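Local coordinates for intramolecular trans-sialidase (Macrobdella decora, PDB 3SLI), which probably cleaves sialic acid from sialoglycoconjugates by intramolecular trans-sialylation, releasing it as 2,7-anhydro-Neu5Ac, at residues A[34-47]-A[168-182]. Sequence-based numbering, arbitrary orientation.
Sequences MTQGTIILSYKSTS and FGGTIGDIKVYSNAL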
loop_
_atom_site.group_PDB
_atom_site.type_symbol
_atom_site.label_atom_id
_atom_site.label_comp_id
_atom_site.label_asym_id
_atom_site.label_seq_id
_atom_site.Cartn_x
_atom_site.Cartn_y
_atom_site.Cartn_z
ATOM N N MET A 34 -9.474 -39.651 2.887
ATOM C CA MET A 34 -10.429 -38.586 2.564
ATOM C C MET A 34 -10.565 -38.285 1.076
ATOM O O MET A 34 -9.570 -38.071 0.374
ATOM C CB MET A 34 -10.051 -37.302 3.299
ATOM C CG MET A 34 -10.181 -37.407 4.796
ATOM S SD MET A 34 -9.476 -36.002 5.666
ATOM C CE MET A 34 -10.801 -34.792 5.493
ATOM N N THR A 35 -11.802 -38.262 0.595
ATOM C CA THR A 35 -12.078 -37.973 -0.805
ATOM C C THR A 35 -12.288 -36.469 -0.974
ATOM O O THR A 35 -12.262 -35.951 -2.091
ATOM C CB THR A 35 -13.336 -38.723 -1.286
ATOM O OG1 THR A 35 -14.437 -38.407 -0.425
ATOM C CG2 THR A 35 -13.098 -40.223 -1.245
ATOM N N GLN A 36 -12.515 -35.798 0.154
ATOM C CA GLN A 36 -12.730 -34.351 0.234
ATOM C C GLN A 36 -12.761 -34.015 1.725
ATOM O O GLN A 36 -12.445 -34.869 2.558
ATOM C CB GLN A 36 -14.069 -33.971 -0.382
ATOM C CG GLN A 36 -15.251 -34.544 0.371
ATOM C CD GLN A 36 -16.488 -33.706 0.199
ATOM O OE1 GLN A 36 -16.590 -32.914 -0.741
ATOM N NE2 GLN A 36 -17.434 -33.849 1.123
ATOM N N GLY A 37 -13.126 -32.782 2.072
ATOM C CA GLY A 37 -13.189 -32.431 3.479
ATOM C C GLY A 37 -12.805 -31.009 3.829
ATOM O O GLY A 37 -12.618 -30.167 2.952
ATOM N N THR A 38 -12.662 -30.754 5.124
ATOM C CA THR A 38 -12.300 -29.433 5.622
ATOM C C THR A 38 -11.352 -29.583 6.805
ATOM O O THR A 38 -11.546 -30.448 7.656
ATOM C CB THR A 38 -13.550 -28.651 6.124
ATOM O OG1 THR A 38 -14.580 -28.676 5.123
ATOM C CG2 THR A 38 -13.185 -27.196 6.419
ATOM N N ILE A 39 -10.299 -28.774 6.837
ATOM C CA ILE A 39 -9.362 -28.806 7.951
ATOM C C ILE A 39 -9.268 -27.395 8.487
ATOM O O ILE A 39 -9.117 -26.440 7.724
ATOM C CB ILE A 39 -7.929 -29.258 7.562
ATOM C CG1 ILE A 39 -7.926 -30.693 7.025
ATOM C CG2 ILE A 39 -7.014 -29.173 8.777
ATOM C CD1 ILE A 39 -8.033 -30.774 5.526
ATOM N N ILE A 40 -9.440 -27.255 9.788
ATOM C CA ILE A 40 -9.335 -25.951 10.404
ATOM C C ILE A 40 -8.446 -26.075 11.620
ATOM O O ILE A 40 -8.591 -27.004 12.424
ATOM C CB ILE A 40 -10.727 -25.336 10.749
ATOM C CG1 ILE A 40 -10.560 -24.145 11.691
ATOM C CG2 ILE A 40 -11.657 -26.370 11.329
ATOM C CD1 ILE A 40 -11.616 -23.115 11.509
ATOM N N LEU A 41 -7.466 -25.186 11.720
ATOM C CA LEU A 41 -6.571 -25.231 12.854
ATOM C C LEU A 41 -6.063 -23.883 13.321
ATOM O O LEU A 41 -5.971 -22.924 12.550
ATOM C CB LEU A 41 -5.404 -26.199 12.616
ATOM C CG LEU A 41 -4.311 -26.033 11.563
ATOM C CD1 LEU A 41 -3.169 -26.951 11.963
ATOM C CD2 LEU A 41 -4.805 -26.393 10.170
ATOM N N SER A 42 -5.809 -23.828 14.620
ATOM C CA SER A 42 -5.306 -22.654 15.312
ATOM C C SER A 42 -3.860 -23.004 15.664
ATOM O O SER A 42 -3.604 -24.078 16.202
ATOM C CB SER A 42 -6.130 -22.461 16.593
ATOM O OG SER A 42 -5.709 -21.333 17.338
ATOM N N TYR A 43 -2.915 -22.118 15.369
ATOM C CA TYR A 43 -1.509 -22.406 15.675
ATOM C C TYR A 43 -0.751 -21.147 16.064
ATOM O O TYR A 43 -1.176 -20.035 15.744
ATOM C CB TYR A 43 -0.802 -23.021 14.453
ATOM C CG TYR A 43 -0.467 -21.989 13.392
ATOM C CD1 TYR A 43 -1.398 -21.644 12.419
ATOM C CD2 TYR A 43 0.751 -21.283 13.421
ATOM C CE1 TYR A 43 -1.145 -20.617 11.509
ATOM C CE2 TYR A 43 1.011 -20.250 12.515
ATOM C CZ TYR A 43 0.058 -19.925 11.566
ATOM O OH TYR A 43 0.266 -18.889 10.689
ATOM N N LYS A 44 0.407 -21.350 16.684
ATOM C CA LYS A 44 1.310 -20.277 17.088
ATOM C C LYS A 44 2.709 -20.772 16.721
ATOM O O LYS A 44 3.171 -21.770 17.273
ATOM C CB LYS A 44 1.227 -20.026 18.598
ATOM C CG LYS A 44 2.263 -19.044 19.106
ATOM C CD LYS A 44 2.013 -18.640 20.549
ATOM C CE LYS A 44 2.253 -19.781 21.512
ATOM N NZ LYS A 44 1.973 -19.348 22.918
ATOM N N SER A 45 3.352 -20.127 15.750
ATOM C CA SER A 45 4.698 -20.530 15.337
ATOM C C SER A 45 5.787 -19.814 16.135
ATOM O O SER A 45 5.773 -18.589 16.258
ATOM C CB SER A 45 4.914 -20.257 13.847
ATOM O OG SER A 45 6.228 -20.633 13.451
ATOM N N THR A 46 6.722 -20.586 16.678
ATOM C CA THR A 46 7.844 -20.034 17.439
ATOM C C THR A 46 9.148 -20.288 16.666
ATOM O O THR A 46 10.242 -19.986 17.140
ATOM C CB THR A 46 7.947 -20.675 18.855
ATOM O OG1 THR A 46 8.044 -22.102 18.740
ATOM C CG2 THR A 46 6.730 -20.324 19.697
ATOM N N SER A 47 9.010 -20.820 15.457
ATOM C CA SER A 47 10.149 -21.158 14.617
ATOM C C SER A 47 10.419 -20.159 13.512
ATOM O O SER A 47 9.504 -19.531 12.979
ATOM C CB SER A 47 9.933 -22.539 13.999
ATOM O OG SER A 47 10.895 -22.817 12.989
ATOM N N PHE A 168 7.919 -27.473 11.542
ATOM C CA PHE A 168 7.217 -26.449 12.308
ATOM C C PHE A 168 7.750 -26.490 13.748
ATOM O O PHE A 168 8.286 -27.505 14.211
ATOM C CB PHE A 168 5.704 -26.741 12.292
ATOM C CG PHE A 168 4.892 -25.923 13.270
ATOM C CD1 PHE A 168 4.449 -24.641 12.933
ATOM C CD2 PHE A 168 4.510 -26.463 14.503
ATOM C CE1 PHE A 168 3.633 -23.911 13.808
ATOM C CE2 PHE A 168 3.692 -25.743 15.391
ATOM C CZ PHE A 168 3.252 -24.466 15.040
ATOM N N GLY A 169 7.606 -25.371 14.442
ATOM C CA GLY A 169 8.024 -25.272 15.827
ATOM C C GLY A 169 7.003 -24.347 16.457
ATOM O O GLY A 169 6.716 -23.279 15.901
ATOM N N GLY A 170 6.384 -24.782 17.549
ATOM C CA GLY A 170 5.388 -23.955 18.210
ATOM C C GLY A 170 4.259 -24.757 18.832
ATOM O O GLY A 170 4.489 -25.849 19.359
ATOM N N THR A 171 3.039 -24.232 18.740
ATOM C CA THR A 171 1.859 -24.881 19.307
ATOM C C THR A 171 0.662 -24.957 18.355
ATOM O O THR A 171 0.325 -23.982 17.679
ATOM C CB THR A 171 1.374 -24.136 20.584
ATOM O OG1 THR A 171 2.410 -24.142 21.575
ATOM C CG2 THR A 171 0.111 -24.797 21.166
ATOM N N ILE A 172 0.048 -26.134 18.274
ATOM C CA ILE A 172 -1.159 -26.296 17.475
ATOM C C ILE A 172 -2.243 -26.145 18.554
ATOM O O ILE A 172 -2.431 -27.035 19.389
ATOM C CB ILE A 172 -1.269 -27.693 16.808
ATOM C CG1 ILE A 172 -0.115 -27.922 15.823
ATOM C CG2 ILE A 172 -2.607 -27.817 16.075
ATOM C CD1 ILE A 172 -0.083 -26.951 14.663
ATOM N N GLY A 173 -2.872 -24.974 18.595
ATOM C CA GLY A 173 -3.903 -24.716 19.583
ATOM C C GLY A 173 -5.086 -25.653 19.452
ATOM O O GLY A 173 -5.597 -26.174 20.449
ATOM N N ASP A 174 -5.499 -25.906 18.216
ATOM C CA ASP A 174 -6.630 -26.775 17.968
ATOM C C ASP A 174 -6.652 -27.188 16.507
ATOM O O ASP A 174 -6.169 -26.457 15.642
ATOM C CB ASP A 174 -7.931 -26.024 18.301
ATOM C CG ASP A 174 -9.121 -26.952 18.481
ATOM O OD1 ASP A 174 -9.299 -27.486 19.602
ATOM O OD2 ASP A 174 -9.879 -27.145 17.504
ATOM N N ILE A 175 -7.150 -28.391 16.249
ATOM C CA ILE A 175 -7.305 -28.888 14.894
ATOM C C ILE A 175 -8.559 -29.752 14.831
ATOM O O ILE A 175 -8.828 -30.536 15.741
ATOM C CB ILE A 175 -6.087 -29.706 14.372
ATOM C CG1 ILE A 175 -6.351 -30.120 12.919
ATOM C CG2 ILE A 175 -5.814 -30.932 15.250
ATOM C CD1 ILE A 175 -5.245 -30.914 12.280
ATOM N N LYS A 176 -9.344 -29.542 13.784
ATOM C CA LYS A 176 -10.570 -30.288 13.535
ATOM C C LYS A 176 -10.545 -30.663 12.065
ATOM O O LYS A 176 -10.307 -29.807 11.201
ATOM C CB LYS A 176 -11.808 -29.428 13.811
ATOM C CG LYS A 176 -12.129 -29.218 15.279
ATOM C CD LYS A 176 -13.340 -28.313 15.433
ATOM C CE LYS A 176 -13.793 -28.229 16.885
ATOM N NZ LYS A 176 -12.733 -27.702 17.796
ATOM N N VAL A 177 -10.736 -31.947 11.786
ATOM C CA VAL A 177 -10.744 -32.456 10.421
ATOM C C VAL A 177 -12.143 -33.016 10.164
ATOM O O VAL A 177 -12.594 -33.907 10.896
ATOM C CB VAL A 177 -9.698 -33.593 10.242
ATOM C CG1 VAL A 177 -9.660 -34.062 8.798
ATOM C CG2 VAL A 177 -8.322 -33.128 10.688
ATOM N N TYR A 178 -12.822 -32.470 9.151
ATOM C CA TYR A 178 -14.177 -32.877 8.746
ATOM C C TYR A 178 -14.141 -33.586 7.399
ATOM O O TYR A 178 -13.380 -33.200 6.513
ATOM C CB TYR A 178 -15.073 -31.650 8.554
ATOM C CG TYR A 178 -15.296 -30.804 9.775
ATOM C CD1 TYR A 178 -14.322 -29.911 10.215
ATOM C CD2 TYR A 178 -16.498 -30.874 10.483
ATOM C CE1 TYR A 178 -14.535 -29.105 11.331
ATOM C CE2 TYR A 178 -16.726 -30.075 11.597
ATOM C CZ TYR A 178 -15.742 -29.194 12.016
ATOM O OH TYR A 178 -15.959 -28.403 13.123
ATOM N N SER A 179 -14.990 -34.591 7.221
ATOM C CA SER A 179 -15.058 -35.292 5.946
ATOM C C SER A 179 -15.908 -34.470 4.979
ATOM O O SER A 179 -15.818 -34.625 3.761
ATOM C CB SER A 179 -15.706 -36.669 6.127
ATOM O OG SER A 179 -17.046 -36.527 6.570
ATOM N N ASN A 180 -16.768 -33.626 5.539
ATOM C CA ASN A 180 -17.667 -32.780 4.760
ATOM C C ASN A 180 -17.080 -31.393 4.468
ATOM O O ASN A 180 -16.180 -30.920 5.172
ATOM C CB ASN A 180 -19.014 -32.640 5.491
ATOM C CG ASN A 180 -18.861 -32.146 6.919
ATOM O OD1 ASN A 180 -18.203 -32.778 7.736
ATOM N ND2 ASN A 180 -19.480 -31.015 7.226
ATOM N N ALA A 181 -17.591 -30.744 3.428
ATOM C CA ALA A 181 -17.121 -29.412 3.055
ATOM C C ALA A 181 -17.978 -28.334 3.726
ATOM O O ALA A 181 -19.139 -28.142 3.362
ATOM C CB ALA A 181 -17.148 -29.257 1.532
ATOM N N LEU A 182 -17.419 -27.656 4.725
ATOM C CA LEU A 182 -18.148 -26.599 5.430
ATOM C C LEU A 182 -18.317 -25.399 4.490
ATOM O O LEU A 182 -17.600 -25.282 3.507
ATOM C CB LEU A 182 -17.412 -26.191 6.714
ATOM C CG LEU A 182 -17.189 -27.248 7.807
ATOM C CD1 LEU A 182 -16.499 -26.625 9.006
ATOM C CD2 LEU A 182 -18.505 -27.867 8.246
HETATM O O HOH W 1 -19.657 -32.102 1.938
HETATM O O HOH W 2 -9.697 -26.255 14.878
#
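L41 and I172 meet through their CD1 methyls on the inner face of an antiparallel strand pair, 37-45 with 170-178, in the concanavalin-like β-sandwich of the N-terminal sialidase domain. The CD1 of I172 fills the hollow between L41 and Y43, 4.0 Å from Y43 CB. Next along this face, I175 CB rests on L41 CB, and I39 CG1 and V177 CG1 run alongside each other. Strand 51-58 of the facing sheet packs on the middle of this row, L54 on L41 and Y43, F55 on I175. At one end M34 turns at chi3 (80°), bringing its methyl CE over V177 CG1, at 3.6 Å. At the other, F168 crosses Y43 at a slant, its CE1 touching Y43 CD2 at 3.9 Å and lying near S45 CB. A classic β-bulge, G173 and D174 facing S42, shifts the register by one residue. On the opposite face, Y178 CE1, at the ring edge, meets I40 CG2 at 4.0 Å, while L182 CD1 lies over the centre of one face of the ring; helix 184-191 packs on T38, I40 and L182. Beside I40, K176 bends at its end to form a salt bridge with D174, and a water joins D174 OD2 to the I40 carbonyl. Beyond the strand end the chain curls round the T38 hydroxyl: OG1 donates to a lone pair of N180 O in the carbonyl plane (2.8 Å) and accepts from L182 N at 3.0 Å.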